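Local coordinates for Lmo0794 protein (Listeria monocytogenes, PDB 3EW7), which is of unknown function but probably binds NAD or NADP through a Rossmann-type domain and may act as an oxidoreductase, at residues S88-N91 with S95-L98; E139-H144 with W150-P155. The protein carries 3 engineered substitutions. One frame throughout, in Å; residues are numbered along the deposited sequence.

Contact 1 (S88-N91 with S95-L98); sequences SVLN and SPRL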
loop_
_atom_site.group_PDB
_atom_site.type_symbol
_atom_site.label_atom_id
_atom_site.label_comp_id
_atom_site.label_asym_id
_atom_site.label_seq_id
_atom_site.Cartn_x
_atom_site.Cartn_y
_atom_site.Cartn_z
ATOM N N SER A 88 9.665 -0.174 11.772
ATOM C CA SER A 88 10.357 -0.841 12.877
ATOM C C SER A 88 10.061 -2.347 12.884
ATOM O O SER A 88 10.938 -3.172 13.162
ATOM C CB SER A 88 9.967 -0.224 14.230
ATOM O OG SER A 88 8.659 -0.608 14.625
ATOM N N VAL A 89 8.824 -2.698 12.571
ATOM C CA VAL A 89 8.419 -4.086 12.546
ATOM C C VAL A 89 9.116 -4.832 11.412
ATOM O O VAL A 89 9.460 -6.007 11.542
ATOM C CB VAL A 89 6.888 -4.190 12.382
ATOM C CG1 VAL A 89 6.494 -5.556 11.856
ATOM C CG2 VAL A 89 6.221 -3.935 13.715
ATOM N N LEU A 90 9.336 -4.137 10.304
ATOM C CA LEU A 90 9.969 -4.741 9.133
ATOM C C LEU A 90 11.495 -4.694 9.123
ATOM O O LEU A 90 12.129 -5.349 8.296
ATOM C CB LEU A 90 9.457 -4.055 7.863
ATOM C CG LEU A 90 8.550 -4.794 6.881
ATOM C CD1 LEU A 90 8.338 -6.223 7.332
ATOM C CD2 LEU A 90 7.225 -4.061 6.772
ATOM N N ASN A 91 12.082 -3.926 10.035
ATOM C CA ASN A 91 13.530 -3.774 10.081
ATOM C C ASN A 91 14.358 -5.060 10.079
ATOM O O ASN A 91 13.950 -6.065 10.661
ATOM C CB ASN A 91 13.925 -2.945 11.289
ATOM C CG ASN A 91 15.377 -2.538 11.244
ATOM O OD1 ASN A 91 15.764 -1.691 10.433
ATOM N ND2 ASN A 91 16.196 -3.150 12.097
ATOM N N SER A 95 11.919 -9.998 3.876
ATOM C CA SER A 95 10.723 -10.845 3.958
ATOM C C SER A 95 9.526 -10.464 3.058
ATOM O O SER A 95 9.105 -11.343 2.269
ATOM C CB SER A 95 10.296 -10.930 5.459
ATOM O OG SER A 95 10.156 -9.613 5.943
ATOM N N PRO A 96 8.779 -9.383 3.355
ATOM C CA PRO A 96 7.704 -9.052 2.420
ATOM C C PRO A 96 8.296 -7.769 1.867
ATOM O O PRO A 96 9.125 -7.132 2.524
ATOM C CB PRO A 96 6.500 -8.731 3.317
ATOM C CG PRO A 96 6.651 -9.575 4.389
ATOM C CD PRO A 96 8.143 -9.344 4.697
ATOM N N ARG A 97 7.886 -7.375 0.685
ATOM C CA ARG A 97 8.366 -6.122 0.132
ATOM C C ARG A 97 7.309 -5.129 0.601
ATOM O O ARG A 97 6.120 -5.443 0.552
ATOM C CB ARG A 97 8.376 -6.213 -1.393
ATOM C CG ARG A 97 9.075 -5.085 -2.072
ATOM C CD ARG A 97 9.146 -5.349 -3.541
ATOM N NE ARG A 97 9.348 -4.100 -4.248
ATOM C CZ ARG A 97 9.012 -3.932 -5.514
ATOM N NH1 ARG A 97 8.469 -4.944 -6.183
ATOM N NH2 ARG A 97 9.194 -2.752 -6.097
ATOM N N LEU A 98 7.717 -3.954 1.082
ATOM C CA LEU A 98 6.698 -3.010 1.508
ATOM C C LEU A 98 6.530 -1.981 0.407
ATOM O O LEU A 98 7.442 -1.205 0.142
ATOM C CB LEU A 98 7.081 -2.306 2.808
ATOM C CG LEU A 98 5.992 -1.352 3.312
ATOM C CD1 LEU A 98 4.744 -2.134 3.704
ATOM C CD2 LEU A 98 6.512 -0.558 4.482
#

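Contact 2 (E139-H144 with W150-P155); sequences EHLKSH and WTYISP. Engineered in segment 139-144: K142 (natural residue Arg).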
loop_
_atom_site.group_PDB
_atom_site.type_symbol
_atom_site.label_atom_id
_atom_site.label_comp_id
_atom_site.label_asym_id
_atom_site.label_seq_id
_atom_site.Cartn_x
_atom_site.Cartn_y
_atom_site.Cartn_z
ATOM N N GLU A 139 11.531 10.802 4.272
ATOM C CA GLU A 139 12.707 11.146 5.058
ATOM C C GLU A 139 12.975 10.003 6.010
ATOM O O GLU A 139 14.131 9.646 6.252
ATOM C CB GLU A 139 12.475 12.419 5.866
ATOM C CG GLU A 139 12.773 13.716 5.130
ATOM C CD GLU A 139 11.946 14.899 5.656
ATOM O OE1 GLU A 139 11.698 14.955 6.889
ATOM O OE2 GLU A 139 11.552 15.771 4.841
ATOM N N HIS A 140 11.895 9.439 6.553
ATOM C CA HIS A 140 11.991 8.327 7.496
ATOM C C HIS A 140 12.402 7.057 6.787
ATOM O O HIS A 140 13.132 6.236 7.341
ATOM C CB HIS A 140 10.662 8.097 8.220
ATOM C CG HIS A 140 10.356 9.126 9.263
ATOM N ND1 HIS A 140 9.462 8.901 10.288
ATOM C CD2 HIS A 140 10.826 10.383 9.442
ATOM C CE1 HIS A 140 9.400 9.974 11.057
ATOM N NE2 HIS A 140 10.219 10.888 10.565
ATOM N N LEU A 141 11.927 6.885 5.562
ATOM C CA LEU A 141 12.293 5.711 4.801
ATOM C C LEU A 141 13.780 5.766 4.494
ATOM O O LEU A 141 14.480 4.771 4.625
ATOM C CB LEU A 141 11.477 5.637 3.518
ATOM C CG LEU A 141 10.069 5.090 3.756
ATOM C CD1 LEU A 141 9.245 5.207 2.480
ATOM C CD2 LEU A 141 10.158 3.642 4.211
ATOM N N LYS A 142 14.270 6.937 4.105
ATOM C CA LYS A 142 15.688 7.077 3.797
ATOM C C LYS A 142 16.583 6.820 5.007
ATOM O O LYS A 142 17.768 6.507 4.854
ATOM C CB LYS A 142 15.978 8.465 3.219
ATOM C CG LYS A 142 16.017 8.477 1.697
ATOM C CD LYS A 142 14.997 9.437 1.094
ATOM C CE LYS A 142 14.336 8.816 -0.136
ATOM N NZ LYS A 142 13.585 9.803 -0.966
ATOM N N SER A 143 16.024 6.944 6.206
ATOM C CA SER A 143 16.799 6.715 7.416
ATOM C C SER A 143 17.042 5.227 7.572
ATOM O O SER A 143 17.893 4.803 8.347
ATOM C CB SER A 143 16.057 7.252 8.631
ATOM O OG SER A 143 15.778 8.625 8.458
ATOM N N HIS A 144 16.272 4.443 6.831
ATOM C CA HIS A 144 16.407 2.999 6.854
ATOM C C HIS A 144 16.554 2.495 5.420
ATOM O O HIS A 144 16.113 1.398 5.079
ATOM C CB HIS A 144 15.193 2.362 7.521
ATOM C CG HIS A 144 14.966 2.824 8.923
ATOM N ND1 HIS A 144 14.529 4.094 9.226
ATOM C CD2 HIS A 144 15.126 2.189 10.110
ATOM C CE1 HIS A 144 14.425 4.225 10.538
ATOM N NE2 HIS A 144 14.783 3.081 11.098
ATOM N N TRP A 150 11.649 -2.013 0.572
ATOM C CA TRP A 150 10.525 -1.097 0.397
ATOM C C TRP A 150 10.528 -0.366 -0.943
ATOM O O TRP A 150 11.544 -0.314 -1.642
ATOM C CB TRP A 150 10.540 -0.045 1.500
ATOM C CG TRP A 150 11.748 0.828 1.418
ATOM C CD1 TRP A 150 12.992 0.551 1.890
ATOM C CD2 TRP A 150 11.841 2.098 0.765
ATOM N NE1 TRP A 150 13.860 1.569 1.573
ATOM C CE2 TRP A 150 13.177 2.532 0.877
ATOM C CE3 TRP A 150 10.920 2.913 0.089
ATOM C CZ2 TRP A 150 13.619 3.745 0.342
ATOM C CZ3 TRP A 150 11.362 4.120 -0.443
ATOM C CH2 TRP A 150 12.703 4.521 -0.312
ATOM N N THR A 151 9.375 0.201 -1.286
ATOM C CA THR A 151 9.216 0.994 -2.502
ATOM C C THR A 151 8.072 1.970 -2.301
ATOM O O THR A 151 7.002 1.600 -1.822
ATOM C CB THR A 151 8.886 0.150 -3.750
ATOM O OG1 THR A 151 9.982 -0.712 -4.067
ATOM C CG2 THR A 151 8.631 1.062 -4.934
ATOM N N TYR A 152 8.305 3.227 -2.655
ATOM C CA TYR A 152 7.269 4.235 -2.525
ATOM C C TYR A 152 6.849 4.614 -3.941
ATOM O O TYR A 152 7.681 5.020 -4.755
ATOM C CB TYR A 152 7.795 5.464 -1.795
ATOM C CG TYR A 152 6.700 6.335 -1.213
ATOM C CD1 TYR A 152 6.352 6.241 0.134
ATOM C CD2 TYR A 152 5.981 7.226 -2.022
ATOM C CE1 TYR A 152 5.323 7.003 0.659
ATOM C CE2 TYR A 152 4.944 7.992 -1.505
ATOM C CZ TYR A 152 4.619 7.876 -0.163
ATOM O OH TYR A 152 3.593 8.622 0.361
ATOM N N ILE A 153 5.558 4.474 -4.230
ATOM C CA ILE A 153 5.042 4.794 -5.557
ATOM C C ILE A 153 4.091 5.997 -5.594
ATOM O O ILE A 153 3.170 6.109 -4.777
ATOM C CB ILE A 153 4.333 3.560 -6.185
ATOM C CG1 ILE A 153 3.947 3.862 -7.631
ATOM C CG2 ILE A 153 3.106 3.180 -5.370
ATOM C CD1 ILE A 153 3.353 2.674 -8.350
ATOM N N SER A 154 4.345 6.892 -6.546
ATOM C CA SER A 154 3.539 8.089 -6.753
ATOM C C SER A 154 2.928 8.041 -8.146
ATOM O O SER A 154 3.532 7.524 -9.085
ATOM C CB SER A 154 4.395 9.350 -6.619
ATOM O OG SER A 154 4.781 9.567 -5.274
ATOM N N PRO A 155 1.711 8.578 -8.293
ATOM C CA PRO A 155 1.011 8.600 -9.576
ATOM C C PRO A 155 1.546 9.692 -10.481
ATOM O O PRO A 155 2.127 10.677 -10.019
ATOM C CB PRO A 155 -0.424 8.858 -9.165
ATOM C CG PRO A 155 -0.246 9.801 -8.035
ATOM C CD PRO A 155 0.864 9.156 -7.235
#

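Contact 1 (S88-N91 with S95-L98)
L90, in the last turn of helix 79-90, faces S95, P96 and L98 where the chain enters strand 97-101. The nearest CA atoms, those of L90 and S95, are 8.0 Å apart, and no hydrogen bond joins the segments, leaving the side chains to bridge the gap. N91 is the first residue to leave the helical conformation; its N makes a weak hydrogen bond to S88 O. From here the chain turns back to the sheet, completing the beta-alpha-beta crossover of strand 64-67, helix 79-90 and strand 97-101, an element of the Rossmann-like fold. The fork of L90 spans the whole contact. Its CD1 branch reaches the loop, lying 4.1 Å from P96 CD as the leucine side chain and the proline ring pass at a slant, and it is equally near S95 OG. The other branch, CD2, turns to the strand and meets L98 CD2 at 4.2 Å. L98 holds its CG anti to the backbone N (chi1 -177°), and its CD2 extends toward the helix. L56 and L59 of helix 56-59, with F148, pack on L90 from outside the pair, while L98 touches L86 and L83, about one and two turns back along the helix.

Contact 2 (E139-H144 with W150-P155)
L141 lies against the indole of W150, its side chain slanting across the aromatic system. CB sits over the six-membered ring in a CH-pi contact, 4.1 Å from the ring centroid of W150 and 7° off the ring normal. CD1 of L141 lies 3.7 Å from W150 CE3 and continues to Y152 CD1 at 3.9 Å, while CD2 reaches W150 CD2. W150 has CG between its backbone N and carbonyl carbon (chi1 65°), a torsion that presents the ring face to L141. The indole NE1 is hydrogen-bonded to Q145 O in the connection between the segments, and the ring also meets F148. Y152 is fixed at its far end by a hydrogen bond between its OH and Q137 OE1, on the same helix as L141. Within 139-144 two side chains bond back to backbone carbonyls: S143 OG donates to E139 O at 2.9 Å, and H144 ND1 donates to H140 O at 3.2 Å, with the acceptor close to the imidazole plane. Across the segments there is no hydrogen bond, so helix 131-142 is held to the strand here by apolar and CH-pi contact, with the polar groups of both aromatics satisfied by nearby partners.

Overall arrangement
From the N terminus, strand 64-67 leads into helix 79-90, and contact 1 closes the short loop that returns the chain to strand 97-101. Helix 131-142 follows, and contact 2 closes the next return, into strand 150-154. The two loops come in series, neither nested nor crossed. Their strands are neighbours in the parallel sheet: L98 O probably accepts a hydrogen bond from T151 N at 2.8 Å, and R97 NH2 probably bonds to T151 OG1. With contact centres about 12 Å apart, 88-91 with 95-98 and 139-144 with 150-155 anchor two successive helices to adjoining strands. F148, just before strand 150-154, touches both L90 and L141.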